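Local coordinates for protein putative esterase (Bacteroides intestinalis DSM 17393, PDB 5VOL) that is a calcium-binding esterase of carbohydrate esterase family 1 that probably releases ferulic acid from arabinoxylan, at residues C[160-165]-C[255-260]; C[18-23]-C[113-118]; C[9-14]-C[30-35]. One frame throughout, in Å; residues are numbered along the deposited sequence.

Contact 1. Residues C[160-165]-C[255-260]; sequences YAMSAL and EYWHSA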
loop_
_atom_site.group_PDB
_atom_site.type_symbol
_atom_site.label_atom_id
_atom_site.label_comp_id
_atom_site.label_asym_id
_atom_site.label_seq_id
_atom_site.Cartn_x
_atom_site.Cartn_y
_atom_site.Cartn_z
ATOM N N TYR C 160 -1.513 -14.301 14.361
ATOM C CA TYR C 160 -2.037 -13.137 13.650
ATOM C C TYR C 160 -3.538 -13.051 13.932
ATOM O O TYR C 160 -4.311 -13.843 13.420
ATOM C CB TYR C 160 -1.786 -13.238 12.142
ATOM C CG TYR C 160 -2.034 -11.949 11.388
ATOM C CD1 TYR C 160 -3.325 -11.494 11.136
ATOM C CD2 TYR C 160 -0.966 -11.187 10.919
ATOM C CE1 TYR C 160 -3.551 -10.295 10.439
ATOM C CE2 TYR C 160 -1.174 -9.992 10.224
ATOM C CZ TYR C 160 -2.463 -9.554 9.989
ATOM O OH TYR C 160 -2.650 -8.379 9.299
ATOM N N ALA C 161 -3.933 -12.074 14.730
ATOM C CA ALA C 161 -5.307 -11.932 15.198
ATOM C C ALA C 161 -6.066 -10.856 14.411
ATOM O O ALA C 161 -5.720 -9.684 14.521
ATOM C CB ALA C 161 -5.294 -11.581 16.679
ATOM N N MET C 162 -7.089 -11.242 13.635
ATOM C CA MET C 162 -7.865 -10.283 12.827
ATOM C C MET C 162 -9.198 -9.944 13.464
ATOM O O MET C 162 -9.993 -10.854 13.699
ATOM C CB MET C 162 -8.163 -10.833 11.428
ATOM C CG MET C 162 -6.989 -11.457 10.693
ATOM S SD MET C 162 -7.638 -12.345 9.268
ATOM C CE MET C 162 -6.121 -13.053 8.645
ATOM N N SER C 163 -9.448 -8.655 13.706
ATOM C CA SER C 163 -10.726 -8.193 14.247
ATOM C C SER C 163 -11.168 -9.093 15.401
ATOM O O SER C 163 -12.319 -9.546 15.439
ATOM C CB SER C 163 -11.790 -8.190 13.157
ATOM O OG SER C 163 -11.302 -7.635 11.943
ATOM N N ALA C 164 -10.238 -9.378 16.309
ATOM C CA ALA C 164 -10.345 -10.552 17.176
ATOM C C ALA C 164 -11.340 -10.367 18.310
ATOM O O ALA C 164 -11.488 -9.277 18.841
ATOM C CB ALA C 164 -8.980 -10.911 17.748
ATOM N N LEU C 165 -12.015 -11.451 18.675
ATOM C CA LEU C 165 -12.854 -11.452 19.872
ATOM C C LEU C 165 -11.960 -11.695 21.087
ATOM O O LEU C 165 -11.908 -12.803 21.615
ATOM C CB LEU C 165 -13.937 -12.520 19.770
ATOM C CG LEU C 165 -14.981 -12.621 20.886
ATOM C CD1 LEU C 165 -15.903 -11.397 20.871
ATOM C CD2 LEU C 165 -15.785 -13.919 20.735
ATOM N N GLU C 255 -13.780 -7.803 3.349
ATOM C CA GLU C 255 -12.723 -7.039 2.688
ATOM C C GLU C 255 -11.578 -6.834 3.666
ATOM O O GLU C 255 -10.414 -6.856 3.278
ATOM C CB GLU C 255 -13.227 -5.689 2.160
ATOM C CG GLU C 255 -13.969 -5.786 0.836
ATOM C CD GLU C 255 -13.121 -6.365 -0.287
ATOM O OE1 GLU C 255 -12.156 -5.697 -0.743
ATOM O OE2 GLU C 255 -13.409 -7.506 -0.723
ATOM N N TYR C 256 -11.900 -6.638 4.942
ATOM C CA TYR C 256 -10.859 -6.489 5.947
ATOM C C TYR C 256 -10.036 -7.781 6.117
ATOM O O TYR C 256 -8.826 -7.731 6.298
ATOM C CB TYR C 256 -11.450 -6.080 7.306
ATOM C CG TYR C 256 -10.432 -5.366 8.164
ATOM C CD1 TYR C 256 -10.196 -3.997 7.997
ATOM C CD2 TYR C 256 -9.675 -6.052 9.108
ATOM C CE1 TYR C 256 -9.241 -3.327 8.763
ATOM C CE2 TYR C 256 -8.711 -5.384 9.879
ATOM C CZ TYR C 256 -8.505 -4.023 9.697
ATOM O OH TYR C 256 -7.567 -3.340 10.452
ATOM N N TRP C 257 -10.699 -8.928 6.051
ATOM C CA TRP C 257 -10.061 -10.200 6.399
ATOM C C TRP C 257 -9.312 -10.751 5.195
ATOM O O TRP C 257 -8.222 -11.291 5.337
ATOM C CB TRP C 257 -11.112 -11.193 6.933
ATOM C CG TRP C 257 -11.747 -10.643 8.178
ATOM C CD1 TRP C 257 -11.119 -9.929 9.165
ATOM C CD2 TRP C 257 -13.139 -10.683 8.540
ATOM N NE1 TRP C 257 -12.030 -9.534 10.114
ATOM C CE2 TRP C 257 -13.274 -9.985 9.757
ATOM C CE3 TRP C 257 -14.276 -11.241 7.956
ATOM C CZ2 TRP C 257 -14.510 -9.833 10.406
ATOM C CZ3 TRP C 257 -15.508 -11.094 8.607
ATOM C CH2 TRP C 257 -15.609 -10.400 9.812
ATOM N N HIS C 258 -9.859 -10.561 4.000
ATOM C CA HIS C 258 -9.099 -10.913 2.798
ATOM C C HIS C 258 -7.809 -10.068 2.661
ATOM O O HIS C 258 -6.720 -10.596 2.411
ATOM C CB HIS C 258 -9.972 -10.750 1.548
ATOM C CG HIS C 258 -9.187 -10.613 0.282
ATOM N ND1 HIS C 258 -8.893 -9.390 -0.292
ATOM C CD2 HIS C 258 -8.631 -11.544 -0.529
ATOM C CE1 HIS C 258 -8.178 -9.574 -1.382
ATOM N NE2 HIS C 258 -8.010 -10.875 -1.555
ATOM N N SER C 259 -7.928 -8.755 2.821
ATOM C CA SER C 259 -6.759 -7.893 2.716
ATOM C C SER C 259 -5.759 -8.192 3.849
ATOM O O SER C 259 -4.553 -8.052 3.666
ATOM C CB SER C 259 -7.175 -6.415 2.711
ATOM O OG SER C 259 -7.784 -6.049 3.932
ATOM N N ALA C 260 -6.257 -8.650 5.002
ATOM C CA ALA C 260 -5.385 -9.023 6.112
ATOM C C ALA C 260 -4.431 -10.157 5.733
ATOM O O ALA C 260 -3.299 -10.224 6.220
ATOM C CB ALA C 260 -6.237 -9.429 7.357
#
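Tyr-160, in strand 158-162, meets helix 254-271 through CE1, which lies 4.2 Å from CB of Ala-260. Its hydroxyl is held elsewhere, by Asp-218 and Gln-263. Two residues on, Met-162 carries most of the apolar packing. Its CB sits 3.8 Å from CD1 of Trp-257, and its extended chain runs past the methyl group of Ala-260, with SD 3.8 Å from that CB. The same sulfur makes an oblique Met-aromatic contact, 5.1 Å from the centroid of the five-membered ring of Trp-257. Strand and helix belong to an alpha/beta-hydrolase fold, in which the helix packs against strand 158-162, an inner strand of the mixed sheet. Where the strand gives way to a loop, Ser-163 supplies the polar link: Trp-257 NE1 donates to Ser-163 OG over 2.7 Å, the oxygen lying near the indole plane and the N-H pointing at it with an angle of 159°. With OG anti to its own carbonyl carbon (chi1 -44°), the hydroxyl reaches the indole edge and also comes 3.6 Å from CD2 of Tyr-256. Ser-163 further touches Asp-223 and His-252, which with Ser-139 have the geometry of a Ser-His-Asp triad, consistent with a place beside the catalytic centre.

Contact 2. Residues C[18-23]-C[113-118]; sequences FSKVLN and YTEFLP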
loop_
_atom_site.group_PDB
_atom_site.type_symbol
_atom_site.label_atom_id
_atom_site.label_comp_id
_atom_site.label_asym_id
_atom_site.label_seq_id
_atom_site.Cartn_x
_atom_site.Cartn_y
_atom_site.Cartn_z
ATOM N N PHE C 18 -13.571 -37.819 11.714
ATOM C CA PHE C 18 -14.509 -38.126 12.792
ATOM C C PHE C 18 -13.853 -37.958 14.155
ATOM O O PHE C 18 -12.819 -38.549 14.426
ATOM C CB PHE C 18 -15.077 -39.539 12.683
ATOM C CG PHE C 18 -16.035 -39.866 13.796
ATOM C CD1 PHE C 18 -17.336 -39.394 13.756
ATOM C CD2 PHE C 18 -15.617 -40.587 14.908
ATOM C CE1 PHE C 18 -18.227 -39.667 14.790
ATOM C CE2 PHE C 18 -16.499 -40.863 15.943
ATOM C CZ PHE C 18 -17.811 -40.398 15.882
ATOM N N SER C 19 -14.460 -37.146 15.015
ATOM C CA SER C 19 -13.915 -36.910 16.348
ATOM C C SER C 19 -14.619 -37.763 17.407
ATOM O O SER C 19 -15.837 -37.662 17.576
ATOM C CB SER C 19 -14.042 -35.437 16.719
ATOM O OG SER C 19 -13.753 -35.218 18.091
ATOM N N LYS C 20 -13.840 -38.576 18.120
ATOM C CA LYS C 20 -14.330 -39.356 19.253
ATOM C C LYS C 20 -14.563 -38.446 20.449
ATOM O O LYS C 20 -15.521 -38.633 21.198
ATOM C CB LYS C 20 -13.338 -40.462 19.631
ATOM C CG LYS C 20 -13.257 -41.623 18.656
ATOM C CD LYS C 20 -12.061 -42.507 19.001
ATOM C CE LYS C 20 -11.837 -43.621 17.986
ATOM N NZ LYS C 20 -12.799 -44.746 18.162
ATOM N N VAL C 21 -13.678 -37.467 20.633
ATOM C CA VAL C 21 -13.852 -36.470 21.690
ATOM C C VAL C 21 -15.204 -35.738 21.605
ATOM O O VAL C 21 -15.846 -35.474 22.628
ATOM C CB VAL C 21 -12.727 -35.413 21.657
ATOM C CG1 VAL C 21 -13.051 -34.273 22.601
ATOM C CG2 VAL C 21 -11.400 -36.043 22.008
ATOM N N LEU C 22 -15.633 -35.412 20.386
ATOM C CA LEU C 22 -16.847 -34.624 20.173
ATOM C C LEU C 22 -18.036 -35.479 19.760
ATOM O O LEU C 22 -19.166 -34.998 19.743
ATOM C CB LEU C 22 -16.625 -33.554 19.090
ATOM C CG LEU C 22 -15.514 -32.544 19.353
ATOM C CD1 LEU C 22 -15.331 -31.654 18.098
ATOM C CD2 LEU C 22 -15.877 -31.718 20.571
ATOM N N ASN C 23 -17.762 -36.730 19.400
ATOM C CA ASN C 23 -18.749 -37.602 18.771
ATOM C C ASN C 23 -19.390 -36.928 17.559
ATOM O O ASN C 23 -20.620 -36.851 17.437
ATOM C CB ASN C 23 -19.836 -38.027 19.763
ATOM C CG ASN C 23 -20.703 -39.139 19.207
ATOM O OD1 ASN C 23 -20.223 -39.974 18.443
ATOM N ND2 ASN C 23 -21.985 -39.138 19.556
ATOM N N TYR C 113 -6.218 -30.413 19.602
ATOM C CA TYR C 113 -4.851 -30.819 19.945
ATOM C C TYR C 113 -4.570 -32.315 20.009
ATOM O O TYR C 113 -3.417 -32.717 19.815
ATOM C CB TYR C 113 -4.452 -30.202 21.282
ATOM C CG TYR C 113 -4.220 -28.739 21.105
ATOM C CD1 TYR C 113 -3.051 -28.274 20.501
ATOM C CD2 TYR C 113 -5.184 -27.821 21.475
ATOM C CE1 TYR C 113 -2.845 -26.918 20.296
ATOM C CE2 TYR C 113 -4.989 -26.470 21.274
ATOM C CZ TYR C 113 -3.818 -26.027 20.685
ATOM O OH TYR C 113 -3.635 -24.681 20.490
ATOM N N THR C 114 -5.582 -33.144 20.280
ATOM C CA THR C 114 -5.284 -34.575 20.425
ATOM C C THR C 114 -5.761 -35.372 19.229
ATOM O O THR C 114 -5.342 -36.510 19.049
ATOM C CB THR C 114 -5.911 -35.192 21.703
ATOM O OG1 THR C 114 -7.333 -35.218 21.568
ATOM C CG2 THR C 114 -5.534 -34.384 22.948
ATOM N N GLU C 115 -6.639 -34.791 18.414
ATOM C CA GLU C 115 -7.160 -35.497 17.238
ATOM C C GLU C 115 -6.874 -34.759 15.917
ATOM O O GLU C 115 -6.313 -35.332 14.975
ATOM C CB GLU C 115 -8.667 -35.720 17.368
ATOM C CG GLU C 115 -9.095 -36.677 18.483
ATOM C CD GLU C 115 -10.604 -36.877 18.518
ATOM O OE1 GLU C 115 -11.348 -35.873 18.446
ATOM O OE2 GLU C 115 -11.052 -38.041 18.606
ATOM N N PHE C 116 -7.282 -33.496 15.840
ATOM C CA PHE C 116 -7.202 -32.764 14.571
ATOM C C PHE C 116 -5.759 -32.497 14.163
ATOM O O PHE C 116 -5.349 -32.873 13.073
ATOM C CB PHE C 116 -7.976 -31.447 14.651
ATOM C CG PHE C 116 -8.096 -30.731 13.326
ATOM C CD1 PHE C 116 -8.825 -31.285 12.293
ATOM C CD2 PHE C 116 -7.480 -29.502 13.123
ATOM C CE1 PHE C 116 -8.952 -30.627 11.070
ATOM C CE2 PHE C 116 -7.596 -28.831 11.900
ATOM C CZ PHE C 116 -8.329 -29.396 10.872
ATOM N N LEU C 117 -4.992 -31.865 15.044
ATOM C CA LEU C 117 -3.623 -31.461 14.703
ATOM C C LEU C 117 -2.733 -32.657 14.320
ATOM O O LEU C 117 -2.067 -32.622 13.290
ATOM C CB LEU C 117 -3.014 -30.665 15.858
ATOM C CG LEU C 117 -1.673 -29.979 15.606
ATOM C CD1 LEU C 117 -1.598 -28.677 16.369
ATOM C CD2 LEU C 117 -0.524 -30.902 16.017
ATOM N N PRO C 118 -2.734 -33.741 15.126
ATOM C CA PRO C 118 -1.908 -34.885 14.714
ATOM C C PRO C 118 -2.323 -35.487 13.373
ATOM O O PRO C 118 -1.460 -35.857 12.580
ATOM C CB PRO C 118 -2.111 -35.891 15.855
ATOM C CG PRO C 118 -2.401 -35.043 17.038
ATOM C CD PRO C 118 -3.227 -33.887 16.505
#
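The turn that connects the two arms of the beta hairpin, strands 11-19 and 24-32, is tied to helix 108-123 by one carboxylate, that of Glu-115. Within the turn an ST motif is formed: Ser-19 OG accepts a hydrogen bond from the backbone N of Leu-22, three residues on, at 3.0 Å. The same hydroxyl gives its proton to Glu-115 OE1, a short bond of 2.5 Å between Ser-19 OG and that oxygen, and therefore links the turn to helix 108-123. With OG anti to the backbone N (chi1 169°), the hydroxyl lies where it can both accept from Leu-22 N and give to the carboxylate.

The second carboxylate oxygen faces the backbone. Lys-20 N donates to Glu-115 OE2 over 2.9 Å, bent to 138° at the hydrogen, and Val-21 N adds a weak bond of 3.4 Å to the same Glu-115 OE2, straighter at 162°. OE1 receives the serine, and OE2 the amide of Lys-20, each through its syn lone pair. Two firm bonds and one weak one would probably limit rotation of the carboxylate. The extended side chain of Glu-115 carries the group from the helix across to the turn. The lysine ammonium plays little part, since Lys-20 NZ remains 6.9 Å from Glu-115 OE2.

Around this polar centre the packing is light. Leu-22 and Ser-19 rest on Phe-111 of the same helix, and Val-21 on Thr-110, whose carbonyl oxygen is the hydrogen-bond partner of Thr-114 OG1. The isopropyl group of Val-21 lies obliquely across the glutamate, with Val-21 CG2 coming to 3.7 Å from Glu-115 CD.

Contact 3. Residues C[9-14]-C[30-35]; sequences QSKVVT and VFLPKS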
loop_
_atom_site.group_PDB
_atom_site.type_symbol
_atom_site.label_atom_id
_atom_site.label_comp_id
_atom_site.label_asym_id
_atom_site.label_seq_id
_atom_site.Cartn_x
_atom_site.Cartn_y
_atom_site.Cartn_z
ATOM N N GLN C 9 -0.774 -27.590 -9.816
ATOM C CA GLN C 9 -1.404 -26.406 -9.245
ATOM C C GLN C 9 -1.722 -26.582 -7.773
ATOM O O GLN C 9 -1.999 -27.688 -7.321
ATOM C CB GLN C 9 -2.677 -26.059 -10.005
ATOM C CG GLN C 9 -2.979 -27.004 -11.131
ATOM C CD GLN C 9 -3.820 -26.357 -12.192
ATOM O OE1 GLN C 9 -4.904 -25.836 -11.911
ATOM N NE2 GLN C 9 -3.323 -26.365 -13.425
ATOM N N SER C 10 -1.657 -25.483 -7.026
ATOM C CA SER C 10 -2.103 -25.488 -5.648
ATOM C C SER C 10 -3.584 -25.847 -5.651
ATOM O O SER C 10 -4.289 -25.623 -6.641
ATOM C CB SER C 10 -1.866 -24.134 -4.985
ATOM O OG SER C 10 -2.679 -23.139 -5.579
ATOM N N LYS C 11 -4.045 -26.412 -4.544
ATOM C CA LYS C 11 -5.380 -26.993 -4.461
ATOM C C LYS C 11 -6.016 -26.666 -3.137
ATOM O O LYS C 11 -5.335 -26.604 -2.113
ATOM C CB LYS C 11 -5.336 -28.524 -4.600
ATOM C CG LYS C 11 -5.350 -29.045 -6.005
ATOM C CD LYS C 11 -5.255 -30.571 -5.996
ATOM C CE LYS C 11 -4.107 -31.046 -5.111
ATOM N NZ LYS C 11 -3.723 -32.464 -5.368
ATOM N N VAL C 12 -7.328 -26.492 -3.153
ATOM C CA VAL C 12 -8.088 -26.421 -1.918
ATOM C C VAL C 12 -8.912 -27.698 -1.823
ATOM O O VAL C 12 -9.628 -28.053 -2.752
ATOM C CB VAL C 12 -8.998 -25.190 -1.864
ATOM C CG1 VAL C 12 -9.978 -25.310 -0.700
ATOM C CG2 VAL C 12 -8.155 -23.938 -1.718
ATOM N N VAL C 13 -8.783 -28.404 -0.712
ATOM C CA VAL C 13 -9.474 -29.678 -0.548
ATOM C C VAL C 13 -10.353 -29.601 0.690
ATOM O O VAL C 13 -9.942 -29.048 1.707
ATOM C CB VAL C 13 -8.473 -30.848 -0.437
ATOM C CG1 VAL C 13 -9.181 -32.124 0.026
ATOM C CG2 VAL C 13 -7.794 -31.084 -1.773
ATOM N N THR C 14 -11.572 -30.129 0.594
ATOM C CA THR C 14 -12.450 -30.206 1.757
ATOM C C THR C 14 -12.690 -31.676 2.123
ATOM O O THR C 14 -13.061 -32.479 1.274
ATOM C CB THR C 14 -13.787 -29.487 1.500
ATOM O OG1 THR C 14 -13.565 -28.066 1.479
ATOM C CG2 THR C 14 -14.802 -29.808 2.596
ATOM N N VAL C 30 -8.527 -27.458 3.460
ATOM C CA VAL C 30 -7.084 -27.284 3.527
ATOM C C VAL C 30 -6.561 -26.776 2.190
ATOM O O VAL C 30 -7.047 -27.185 1.130
ATOM C CB VAL C 30 -6.377 -28.612 3.909
ATOM C CG1 VAL C 30 -6.767 -29.724 2.950
ATOM C CG2 VAL C 30 -4.866 -28.436 3.929
ATOM N N PHE C 31 -5.603 -25.853 2.251
ATOM C CA PHE C 31 -4.869 -25.427 1.063
ATOM C C PHE C 31 -3.608 -26.277 0.890
ATOM O O PHE C 31 -2.822 -26.390 1.813
ATOM C CB PHE C 31 -4.480 -23.943 1.165
ATOM C CG PHE C 31 -3.435 -23.514 0.160
ATOM C CD1 PHE C 31 -3.807 -23.051 -1.098
ATOM C CD2 PHE C 31 -2.081 -23.584 0.471
ATOM C CE1 PHE C 31 -2.841 -22.657 -2.031
ATOM C CE2 PHE C 31 -1.102 -23.192 -0.456
ATOM C CZ PHE C 31 -1.487 -22.732 -1.706
ATOM N N LEU C 32 -3.419 -26.850 -0.294
ATOM C CA LEU C 32 -2.224 -27.632 -0.580
ATOM C C LEU C 32 -1.361 -26.939 -1.644
ATOM O O LEU C 32 -1.838 -26.655 -2.732
ATOM C CB LEU C 32 -2.601 -29.034 -1.050
ATOM C CG LEU C 32 -3.529 -29.846 -0.132
ATOM C CD1 LEU C 32 -3.916 -31.118 -0.850
ATOM C CD2 LEU C 32 -2.850 -30.148 1.172
ATOM N N PRO C 33 -0.084 -26.692 -1.332
ATOM C CA PRO C 33 0.861 -26.036 -2.250
ATOM C C PRO C 33 0.943 -26.685 -3.638
ATOM O O PRO C 33 0.639 -27.870 -3.814
ATOM C CB PRO C 33 2.203 -26.171 -1.529
ATOM C CG PRO C 33 1.860 -26.321 -0.091
ATOM C CD PRO C 33 0.526 -27.006 -0.028
ATOM N N LYS C 34 1.387 -25.900 -4.614
ATOM C CA LYS C 34 1.557 -26.363 -5.985
ATOM C C LYS C 34 2.510 -27.558 -6.084
ATOM O O LYS C 34 2.338 -28.426 -6.942
ATOM C CB LYS C 34 2.066 -25.211 -6.870
ATOM C CG LYS C 34 2.337 -25.607 -8.298
ATOM C CD LYS C 34 3.069 -24.494 -9.076
ATOM C CE LYS C 34 2.097 -23.560 -9.776
ATOM N NZ LYS C 34 2.813 -22.612 -10.690
ATOM N N SER C 35 3.506 -27.599 -5.205
ATOM C CA SER C 35 4.496 -28.678 -5.203
ATOM C C SER C 35 4.041 -29.952 -4.482
ATOM O O SER C 35 4.786 -30.931 -4.423
ATOM C CB SER C 35 5.789 -28.198 -4.556
ATOM O OG SER C 35 5.604 -27.966 -3.168
HETATM O O HOH W 1 -1.395 -29.115 -4.625
#
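Lys-11 pairs with Leu-32, and Val-13 with Val-30, by main-chain hydrogen bonds where strands 11-19 and 24-32 run antiparallel as the arms of a beta hairpin. In the first hydrogen-bonded pair Leu-32 N reaches Lys-11 O at 2.7 Å and nearly straight (176°), and Lys-11 N reaches Leu-32 O at 2.9 Å. Val-13 and Val-30 form the next, 2.8 Å in each direction between N and O. Between them Val-12 and Phe-31 make a non-hydrogen-bonded pair. Past the Lys-11/Leu-32 pair a water lies within hydrogen-bonding reach of Gln-9 O and Pro-33 O, though other acceptors compete for its protons.

Apolar contacts divide between the two faces. Beside the valine pair, Val-13 CG2 meets Leu-32 CD1 at 4.0 Å. On the other face, with CG anti to the backbone N (chi1 165°), the Phe-31 ring brings CE1 to within 3.4 Å of Ser-10 CB, while Val-12 CG2 approaches its edge. Met-70 of helix 66-76 also packs on this ring. A serine replacing Phe-31 would probably open a gap beside Ser-10 CB and leave Met-70 without its aromatic neighbour.

Among the polar ends, Lys-11 NZ makes a salt bridge with Glu-37, and Ser-10 OG hydrogen-bonds Asp-71 and Lys-67 of helix 66-76. The chemistry implies that main-chain bonds set the pairing, while side chains pack between the strands and, through Phe-31 and Ser-10, onto helix 66-76.

How the contacts relate
The three contacts illustrate how one sheet is secured at different depths. Contact 1 is wholly buried, contact 3 partly so, and contact 2 lies at the surface. Contacts 2 and 3 both use strand 11-19, at its two ends, with centres about 22 Å apart; it is an outermost strand of the sheet within the chain. Contact 1 belongs to a more central strand, and its centre is about 27 Å from that of contact 2, on the opposite side of the chain's centre. Chemistry follows place: apolar packing with a single side-chain hydrogen bond in the core, main-chain pairing in the hairpin, and a carboxylate binding backbone amides and a hydroxyl at the surface.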